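PDB 1S69: group 1 truncated hemoglobin GlbN from Synechocystis sp., which binds oxygen through a single heme, forming a very stable complex from which the gas leaves slowly. Local coordinates for residues Lys20-Phe34 and His83-Glu97. Residues are numbered along the deposited sequence; the frame is centred on the assembly and turned at random.
Sequences KFYERVLQDDRIKHF and HFDAVAEDLLATLKE. With HEM (protoporphyrin IX containing Fe), chain D; CYN (cyanide ion), chain C.
Two carboxylates meet where helix 81-98 passes the turn after helix 10-26: Asp28 OD2 lies 2.5 Å from Asp90 OD2, so close that one acid probably holds a proton. Arg30 probably eases the crowding of negative charge. Arg30 grips Asp28 side-on, NE running almost straight to OD1 (169°), while Arg30 NH1 makes a 3.0 Å hydrogen bond to Glu89 OE1 and NH2 a longer salt bridge to Asp90 OD1. Ala86 CB sits over the centre of the Arg30 guanidinium. Asp28 OD1 also accepts from Arg30 N, closing an Asx turn. In the 2-on-2 globin fold helices 10-26 and 81-98 are B and G, their local axes 9.0 Å apart, crossing at 129°. Phe21 enters the hole between Val87, Asp90, Leu91 and Thr94 as a knob. One turn on, Arg24 CG is anti to the backbone N (chi1 -179°), which brings one guanidinium face over Ala93 CB. Arg24 NE reaches Thr94 OG1 at 3.1 Å and NH2 pairs with Glu97 OE2; an alanine here would probably leave Glu97 without this counter-charge. Toward the heme, Ile31 CD1 packs on Val87 CG2 (3.6 Å), and Phe34 turns its edge to the face of His83, whose ND1 is hydrogen-bonded to Asn80 N.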
loop_
_atom_site.group_PDB
_atom_site.type_symbol
_atom_site.label_atom_id
_atom_site.label_comp_id
_atom_site.label_asym_id
_atom_site.label_seq_id
_atom_site.Cartn_x
_atom_site.Cartn_y
_atom_site.Cartn_z
ATOM N N LYS A 20 8.642 -6.094 -3.094
ATOM C CA LYS A 20 7.941 -7.134 -3.790
ATOM C C LYS A 20 6.578 -6.677 -4.295
ATOM O O LYS A 20 6.142 -7.036 -5.394
ATOM C CB LYS A 20 7.729 -8.350 -2.844
ATOM C CG LYS A 20 8.929 -9.323 -2.561
ATOM C CD LYS A 20 9.801 -9.485 -3.771
ATOM C CE LYS A 20 10.321 -10.959 -3.967
ATOM N NZ LYS A 20 11.396 -10.972 -5.062
ATOM N N PHE A 21 5.897 -5.888 -3.484
ATOM C CA PHE A 21 4.582 -5.348 -3.854
ATOM C C PHE A 21 4.699 -4.499 -5.157
ATOM O O PHE A 21 3.912 -4.683 -6.067
ATOM C CB PHE A 21 4.005 -4.571 -2.645
ATOM C CG PHE A 21 2.872 -3.647 -2.978
ATOM C CD1 PHE A 21 1.613 -4.153 -3.387
ATOM C CD2 PHE A 21 3.055 -2.267 -2.871
ATOM C CE1 PHE A 21 0.543 -3.275 -3.669
ATOM C CE2 PHE A 21 2.018 -1.397 -3.195
ATOM C CZ PHE A 21 0.769 -1.886 -3.581
ATOM N N TYR A 22 5.673 -3.583 -5.232
ATOM C CA TYR A 22 5.853 -2.763 -6.403
ATOM C C TYR A 22 6.301 -3.551 -7.607
ATOM O O TYR A 22 5.886 -3.254 -8.735
ATOM C CB TYR A 22 6.719 -1.544 -6.129
ATOM C CG TYR A 22 5.920 -0.497 -5.344
ATOM C CD1 TYR A 22 4.722 0.046 -5.892
ATOM C CD2 TYR A 22 6.279 -0.138 -4.008
ATOM C CE1 TYR A 22 3.937 0.953 -5.170
ATOM C CE2 TYR A 22 5.491 0.780 -3.279
ATOM C CZ TYR A 22 4.313 1.298 -3.869
ATOM O OH TYR A 22 3.505 2.186 -3.195
ATOM N N GLU A 23 7.100 -4.601 -7.387
ATOM C CA GLU A 23 7.356 -5.537 -8.477
ATOM C C GLU A 23 6.072 -6.099 -9.037
ATOM O O GLU A 23 5.912 -6.133 -10.253
ATOM C CB GLU A 23 8.313 -6.690 -8.077
ATOM C CG GLU A 23 9.702 -6.130 -7.926
ATOM C CD GLU A 23 10.698 -7.162 -7.405
ATOM O OE1 GLU A 23 10.376 -8.386 -7.421
ATOM O OE2 GLU A 23 11.780 -6.705 -6.972
ATOM N N ARG A 24 5.169 -6.514 -8.160
ATOM C CA ARG A 24 3.903 -7.085 -8.570
ATOM C C ARG A 24 3.033 -6.003 -9.271
ATOM O O ARG A 24 2.464 -6.273 -10.361
ATOM C CB ARG A 24 3.169 -7.662 -7.374
ATOM C CG ARG A 24 1.786 -8.345 -7.701
ATOM C CD ARG A 24 1.199 -9.042 -6.493
ATOM N NE ARG A 24 2.113 -10.039 -5.902
ATOM C CZ ARG A 24 2.116 -11.362 -6.179
ATOM N NH1 ARG A 24 1.261 -11.877 -7.054
ATOM N NH2 ARG A 24 2.989 -12.172 -5.581
ATOM N N VAL A 25 2.910 -4.821 -8.645
ATOM C CA VAL A 25 2.161 -3.685 -9.205
ATOM C C VAL A 25 2.628 -3.312 -10.631
ATOM O O VAL A 25 1.810 -3.051 -11.506
ATOM C CB VAL A 25 2.269 -2.452 -8.271
ATOM C CG1 VAL A 25 1.836 -1.128 -9.020
ATOM C CG2 VAL A 25 1.449 -2.703 -6.985
ATOM N N LEU A 26 3.947 -3.265 -10.858
ATOM C CA LEU A 26 4.447 -2.835 -12.180
ATOM C C LEU A 26 4.230 -3.880 -13.293
ATOM O O LEU A 26 4.321 -3.581 -14.484
ATOM C CB LEU A 26 5.905 -2.382 -12.104
ATOM C CG LEU A 26 6.301 -0.899 -11.932
ATOM C CD1 LEU A 26 5.333 0.127 -11.336
ATOM C CD2 LEU A 26 7.663 -0.824 -11.237
ATOM N N GLN A 27 3.868 -5.080 -12.890
ATOM C CA GLN A 27 3.430 -6.121 -13.818
ATOM C C GLN A 27 1.931 -6.272 -13.900
ATOM O O GLN A 27 1.449 -7.145 -14.608
ATOM C CB GLN A 27 4.094 -7.476 -13.518
ATOM C CG GLN A 27 5.659 -7.419 -13.574
ATOM C CD GLN A 27 6.262 -6.695 -14.818
ATOM O OE1 GLN A 27 5.848 -6.940 -15.929
ATOM N NE2 GLN A 27 7.260 -5.825 -14.595
ATOM N N ASP A 28 1.192 -5.487 -13.131
ATOM C CA ASP A 28 -0.261 -5.577 -13.084
ATOM C C ASP A 28 -0.818 -4.581 -14.126
ATOM O O ASP A 28 -0.823 -3.373 -13.921
ATOM C CB ASP A 28 -0.719 -5.221 -11.647
ATOM C CG ASP A 28 -2.171 -5.443 -11.427
ATOM O OD1 ASP A 28 -2.913 -5.467 -12.442
ATOM O OD2 ASP A 28 -2.689 -5.486 -10.288
ATOM N N ASP A 29 -1.264 -5.114 -15.258
ATOM C CA ASP A 29 -1.841 -4.296 -16.340
ATOM C C ASP A 29 -3.032 -3.412 -15.939
ATOM O O ASP A 29 -3.326 -2.418 -16.613
ATOM C CB ASP A 29 -2.273 -5.219 -17.438
ATOM C CG ASP A 29 -1.113 -5.648 -18.293
ATOM O OD1 ASP A 29 0.100 -5.265 -18.058
ATOM O OD2 ASP A 29 -1.348 -6.393 -19.249
ATOM N N ARG A 30 -3.684 -3.754 -14.838
ATOM C CA ARG A 30 -4.808 -2.912 -14.341
ATOM C C ARG A 30 -4.336 -1.541 -13.830
ATOM O O ARG A 30 -5.077 -0.550 -13.870
ATOM C CB ARG A 30 -5.500 -3.645 -13.244
ATOM C CG ARG A 30 -6.107 -4.976 -13.720
ATOM C CD ARG A 30 -6.708 -5.785 -12.580
ATOM N NE ARG A 30 -5.665 -6.182 -11.604
ATOM C CZ ARG A 30 -5.892 -6.907 -10.520
ATOM N NH1 ARG A 30 -7.116 -7.282 -10.242
ATOM N NH2 ARG A 30 -4.914 -7.175 -9.672
ATOM N N ILE A 31 -3.086 -1.492 -13.375
ATOM C CA ILE A 31 -2.623 -0.298 -12.615
ATOM C C ILE A 31 -1.232 0.189 -12.863
ATOM O O ILE A 31 -0.873 1.264 -12.398
ATOM C CB ILE A 31 -2.810 -0.530 -11.059
ATOM C CG1 ILE A 31 -2.050 -1.777 -10.595
ATOM C CG2 ILE A 31 -4.336 -0.545 -10.698
ATOM C CD1 ILE A 31 -1.993 -1.977 -9.038
ATOM N N LYS A 32 -0.418 -0.564 -13.599
ATOM C CA LYS A 32 1.030 -0.214 -13.663
ATOM C C LYS A 32 1.312 1.164 -14.254
ATOM O O LYS A 32 2.280 1.835 -13.891
ATOM C CB LYS A 32 1.776 -1.257 -14.493
ATOM C CG LYS A 32 1.380 -1.283 -15.996
ATOM C CD LYS A 32 1.792 -2.643 -16.615
ATOM C CE LYS A 32 1.718 -2.546 -18.177
ATOM N NZ LYS A 32 2.118 -3.839 -18.824
ATOM N N HIS A 33 0.433 1.581 -15.152
ATOM C CA HIS A 33 0.550 2.851 -15.862
ATOM C C HIS A 33 0.381 4.051 -14.922
ATOM O O HIS A 33 0.882 5.152 -15.254
ATOM C CB HIS A 33 -0.451 2.921 -17.052
ATOM C CG HIS A 33 -1.871 2.656 -16.639
ATOM N ND1 HIS A 33 -2.338 1.389 -16.346
ATOM C CD2 HIS A 33 -2.902 3.502 -16.404
ATOM C CE1 HIS A 33 -3.596 1.464 -15.952
ATOM N NE2 HIS A 33 -3.962 2.735 -15.971
ATOM N N PHE A 34 -0.278 3.877 -13.765
ATOM C CA PHE A 34 -0.354 4.968 -12.762
ATOM C C PHE A 34 1.049 5.392 -12.277
ATOM O O PHE A 34 1.259 6.510 -11.802
ATOM C CB PHE A 34 -1.289 4.611 -11.577
ATOM C CG PHE A 34 -2.752 4.643 -11.967
ATOM C CD1 PHE A 34 -3.395 5.875 -12.234
ATOM C CD2 PHE A 34 -3.445 3.483 -12.184
ATOM C CE1 PHE A 34 -4.770 5.898 -12.642
ATOM C CE2 PHE A 34 -4.795 3.518 -12.574
ATOM C CZ PHE A 34 -5.433 4.711 -12.814
ATOM N N HIS A 83 -9.169 -0.000 -9.521
ATOM C CA HIS A 83 -7.730 0.215 -9.280
ATOM C C HIS A 83 -7.426 0.039 -7.814
ATOM O O HIS A 83 -6.455 -0.595 -7.468
ATOM C CB HIS A 83 -7.350 1.639 -9.675
ATOM C CG HIS A 83 -7.726 1.959 -11.077
ATOM N ND1 HIS A 83 -8.399 3.104 -11.449
ATOM C CD2 HIS A 83 -7.550 1.230 -12.202
ATOM C CE1 HIS A 83 -8.601 3.066 -12.749
ATOM N NE2 HIS A 83 -8.111 1.929 -13.221
ATOM N N PHE A 84 -8.225 0.665 -6.945
ATOM C CA PHE A 84 -8.085 0.473 -5.487
ATOM C C PHE A 84 -8.086 -1.038 -5.083
ATOM O O PHE A 84 -7.236 -1.520 -4.295
ATOM C CB PHE A 84 -9.201 1.245 -4.777
ATOM C CG PHE A 84 -9.029 1.271 -3.262
ATOM C CD1 PHE A 84 -8.325 2.316 -2.647
ATOM C CD2 PHE A 84 -9.530 0.229 -2.475
ATOM C CE1 PHE A 84 -8.134 2.333 -1.276
ATOM C CE2 PHE A 84 -9.354 0.221 -1.056
ATOM C CZ PHE A 84 -8.666 1.284 -0.460
ATOM N N ASP A 85 -9.063 -1.778 -5.592
ATOM C CA ASP A 85 -9.138 -3.190 -5.270
ATOM C C ASP A 85 -7.932 -3.989 -5.823
ATOM O O ASP A 85 -7.490 -4.922 -5.171
ATOM C CB ASP A 85 -10.431 -3.765 -5.849
ATOM C CG ASP A 85 -11.644 -3.283 -5.135
ATOM O OD1 ASP A 85 -11.620 -2.834 -3.961
ATOM O OD2 ASP A 85 -12.712 -3.270 -5.709
ATOM N N ALA A 86 -7.425 -3.618 -7.018
ATOM C CA ALA A 86 -6.188 -4.202 -7.578
ATOM C C ALA A 86 -4.958 -4.000 -6.649
ATOM O O ALA A 86 -4.147 -4.914 -6.464
ATOM C CB ALA A 86 -5.878 -3.648 -9.009
ATOM N N VAL A 87 -4.851 -2.800 -6.072
ATOM C CA VAL A 87 -3.746 -2.491 -5.175
ATOM C C VAL A 87 -3.853 -3.366 -3.912
ATOM O O VAL A 87 -2.861 -3.941 -3.493
ATOM C CB VAL A 87 -3.697 -0.976 -4.863
ATOM C CG1 VAL A 87 -3.018 -0.686 -3.503
ATOM C CG2 VAL A 87 -2.962 -0.273 -5.990
ATOM N N ALA A 88 -5.043 -3.463 -3.338
ATOM C CA ALA A 88 -5.240 -4.235 -2.094
ATOM C C ALA A 88 -4.965 -5.681 -2.369
ATOM O O ALA A 88 -4.319 -6.345 -1.606
ATOM C CB ALA A 88 -6.672 -4.092 -1.545
ATOM N N GLU A 89 -5.458 -6.161 -3.491
ATOM C CA GLU A 89 -5.261 -7.536 -3.893
ATOM C C GLU A 89 -3.779 -7.870 -4.136
ATOM O O GLU A 89 -3.310 -8.944 -3.712
ATOM C CB GLU A 89 -6.109 -7.765 -5.130
ATOM C CG GLU A 89 -6.064 -9.127 -5.788
ATOM C CD GLU A 89 -6.711 -9.048 -7.170
ATOM O OE1 GLU A 89 -7.623 -8.208 -7.385
ATOM O OE2 GLU A 89 -6.252 -9.781 -8.059
ATOM N N ASP A 90 -3.036 -6.952 -4.752
ATOM C CA ASP A 90 -1.618 -7.123 -5.016
ATOM C C ASP A 90 -0.834 -7.130 -3.699
ATOM O O ASP A 90 0.161 -7.852 -3.551
ATOM C CB ASP A 90 -1.076 -5.971 -5.892
ATOM C CG ASP A 90 -1.461 -6.121 -7.358
ATOM O OD1 ASP A 90 -2.074 -7.157 -7.704
ATOM O OD2 ASP A 90 -1.257 -5.217 -8.201
ATOM N N LEU A 91 -1.230 -6.271 -2.766
ATOM C CA LEU A 91 -0.531 -6.231 -1.475
ATOM C C LEU A 91 -0.701 -7.574 -0.751
ATOM O O LEU A 91 0.258 -8.115 -0.158
ATOM C CB LEU A 91 -1.021 -5.062 -0.605
ATOM C CG LEU A 91 -0.414 -4.955 0.797
ATOM C CD1 LEU A 91 1.137 -4.755 0.715
ATOM C CD2 LEU A 91 -1.071 -3.814 1.614
ATOM N N LEU A 92 -1.923 -8.071 -0.739
ATOM C CA LEU A 92 -2.236 -9.275 0.040
ATOM C C LEU A 92 -1.626 -10.516 -0.610
ATOM O O LEU A 92 -1.160 -11.409 0.105
ATOM C CB LEU A 92 -3.737 -9.418 0.261
ATOM C CG LEU A 92 -4.443 -8.254 0.982
ATOM C CD1 LEU A 92 -5.900 -8.590 1.063
ATOM C CD2 LEU A 92 -3.874 -7.925 2.356
ATOM N N ALA A 93 -1.544 -10.501 -1.942
ATOM C CA ALA A 93 -0.895 -11.568 -2.742
ATOM C C ALA A 93 0.564 -11.659 -2.422
ATOM O O ALA A 93 1.073 -12.773 -2.224
ATOM C CB ALA A 93 -1.065 -11.362 -4.262
ATOM N N THR A 94 1.217 -10.493 -2.327
ATOM C CA THR A 94 2.635 -10.389 -2.007
ATOM C C THR A 94 2.909 -10.982 -0.611
ATOM O O THR A 94 3.867 -11.772 -0.454
ATOM C CB THR A 94 3.073 -8.921 -2.069
ATOM O OG1 THR A 94 3.043 -8.482 -3.436
ATOM C CG2 THR A 94 4.521 -8.719 -1.562
ATOM N N LEU A 95 2.107 -10.579 0.376
ATOM C CA LEU A 95 2.209 -11.139 1.731
ATOM C C LEU A 95 2.004 -12.662 1.754
ATOM O O LEU A 95 2.750 -13.344 2.426
ATOM C CB LEU A 95 1.233 -10.470 2.685
ATOM C CG LEU A 95 1.479 -8.978 2.882
ATOM C CD1 LEU A 95 0.446 -8.434 3.799
ATOM C CD2 LEU A 95 2.848 -8.694 3.457
ATOM N N LYS A 96 0.988 -13.176 1.055
ATOM C CA LYS A 96 0.799 -14.624 0.945
ATOM C C LYS A 96 2.048 -15.319 0.368
ATOM O O LYS A 96 2.552 -16.301 0.896
ATOM C CB LYS A 96 -0.418 -14.936 0.114
ATOM C CG LYS A 96 -0.692 -16.413 0.043
ATOM C CD LYS A 96 -1.912 -16.635 -0.748
ATOM C CE LYS A 96 -2.457 -18.053 -0.523
ATOM N NZ LYS A 96 -3.702 -18.233 -1.339
ATOM N N GLU A 97 2.593 -14.761 -0.696
ATOM C CA GLU A 97 3.762 -15.290 -1.309
ATOM C C GLU A 97 4.978 -15.316 -0.364
ATOM O O GLU A 97 5.872 -16.158 -0.500
ATOM C CB GLU A 97 4.033 -14.442 -2.499
ATOM C CG GLU A 97 4.508 -15.240 -3.661
ATOM C CD GLU A 97 5.725 -14.579 -4.227
ATOM O OE1 GLU A 97 6.796 -14.676 -3.540
ATOM O OE2 GLU A 97 5.588 -13.929 -5.315
HETATM C CHA HEM D . 1.524 7.693 -3.732
HETATM C CHB HEM D . -0.074 4.862 -0.082
HETATM C CHC HEM D . -3.684 3.310 -2.925
HETATM C CHD HEM D . -1.130 4.965 -6.733
HETATM C C1A HEM D . 1.352 7.098 -2.474
HETATM C C2A HEM D . 2.150 7.377 -1.296
HETATM C C3A HEM D . 1.742 6.582 -0.313
HETATM C C4A HEM D . 0.668 5.772 -0.803
HETATM C CMA HEM D . 2.352 6.525 1.117
HETATM C CAA HEM D . 3.302 8.412 -1.289
HETATM C CBA HEM D . 2.702 9.635 -0.572
HETATM C CGA HEM D . 3.657 10.760 -0.196
HETATM O O1A HEM D . 3.945 11.480 -1.144
HETATM O O2A HEM D . 4.093 10.972 1.005
HETATM C C1B HEM D . -1.217 4.247 -0.549
HETATM C C2B HEM D . -2.017 3.386 0.251
HETATM C C3B HEM D . -3.060 2.960 -0.516
HETATM C C4B HEM D . -2.871 3.537 -1.836
HETATM C CMB HEM D . -1.711 3.073 1.758
HETATM C CAB HEM D . -4.248 1.953 -0.228
HETATM C CBB HEM D . -4.130 0.741 0.401
HETATM C C1C HEM D . -3.291 3.630 -4.231
HETATM C C2C HEM D . -3.974 3.188 -5.422
HETATM C C3C HEM D . -3.222 3.626 -6.458
HETATM C C4C HEM D . -2.076 4.343 -5.962
HETATM C CMC HEM D . -5.321 2.370 -5.375
HETATM C CAC HEM D . -3.392 3.462 -7.981
HETATM C CBC HEM D . -3.628 2.254 -8.471
HETATM C C1D HEM D . -0.204 5.857 -6.286
HETATM C C2D HEM D . 0.631 6.651 -7.122
HETATM C C3D HEM D . 1.410 7.498 -6.171
HETATM C C4D HEM D . 0.989 7.164 -4.864
HETATM C CMD HEM D . 0.732 6.664 -8.648
HETATM C CAD HEM D . 2.477 8.523 -6.496
HETATM C CBD HEM D . 1.590 9.731 -6.810
HETATM C CGD HEM D . 2.364 10.725 -7.617
HETATM O O1D HEM D . 3.071 11.523 -7.019
HETATM O O2D HEM D . 2.276 10.740 -8.850
HETATM N NA HEM D . 0.492 6.091 -2.131
HETATM N NB HEM D . -1.741 4.316 -1.846
HETATM N NC HEM D . -2.160 4.323 -4.607
HETATM N ND HEM D . 0.006 6.201 -4.949
HETATM FE FE HEM D . -0.836 5.247 -3.398
HETATM C C CYN C . 0.448 3.662 -3.626
HETATM N N CYN C . 1.172 2.846 -3.785
HETATM O O HOH W 1 -7.030 0.534 -15.855
#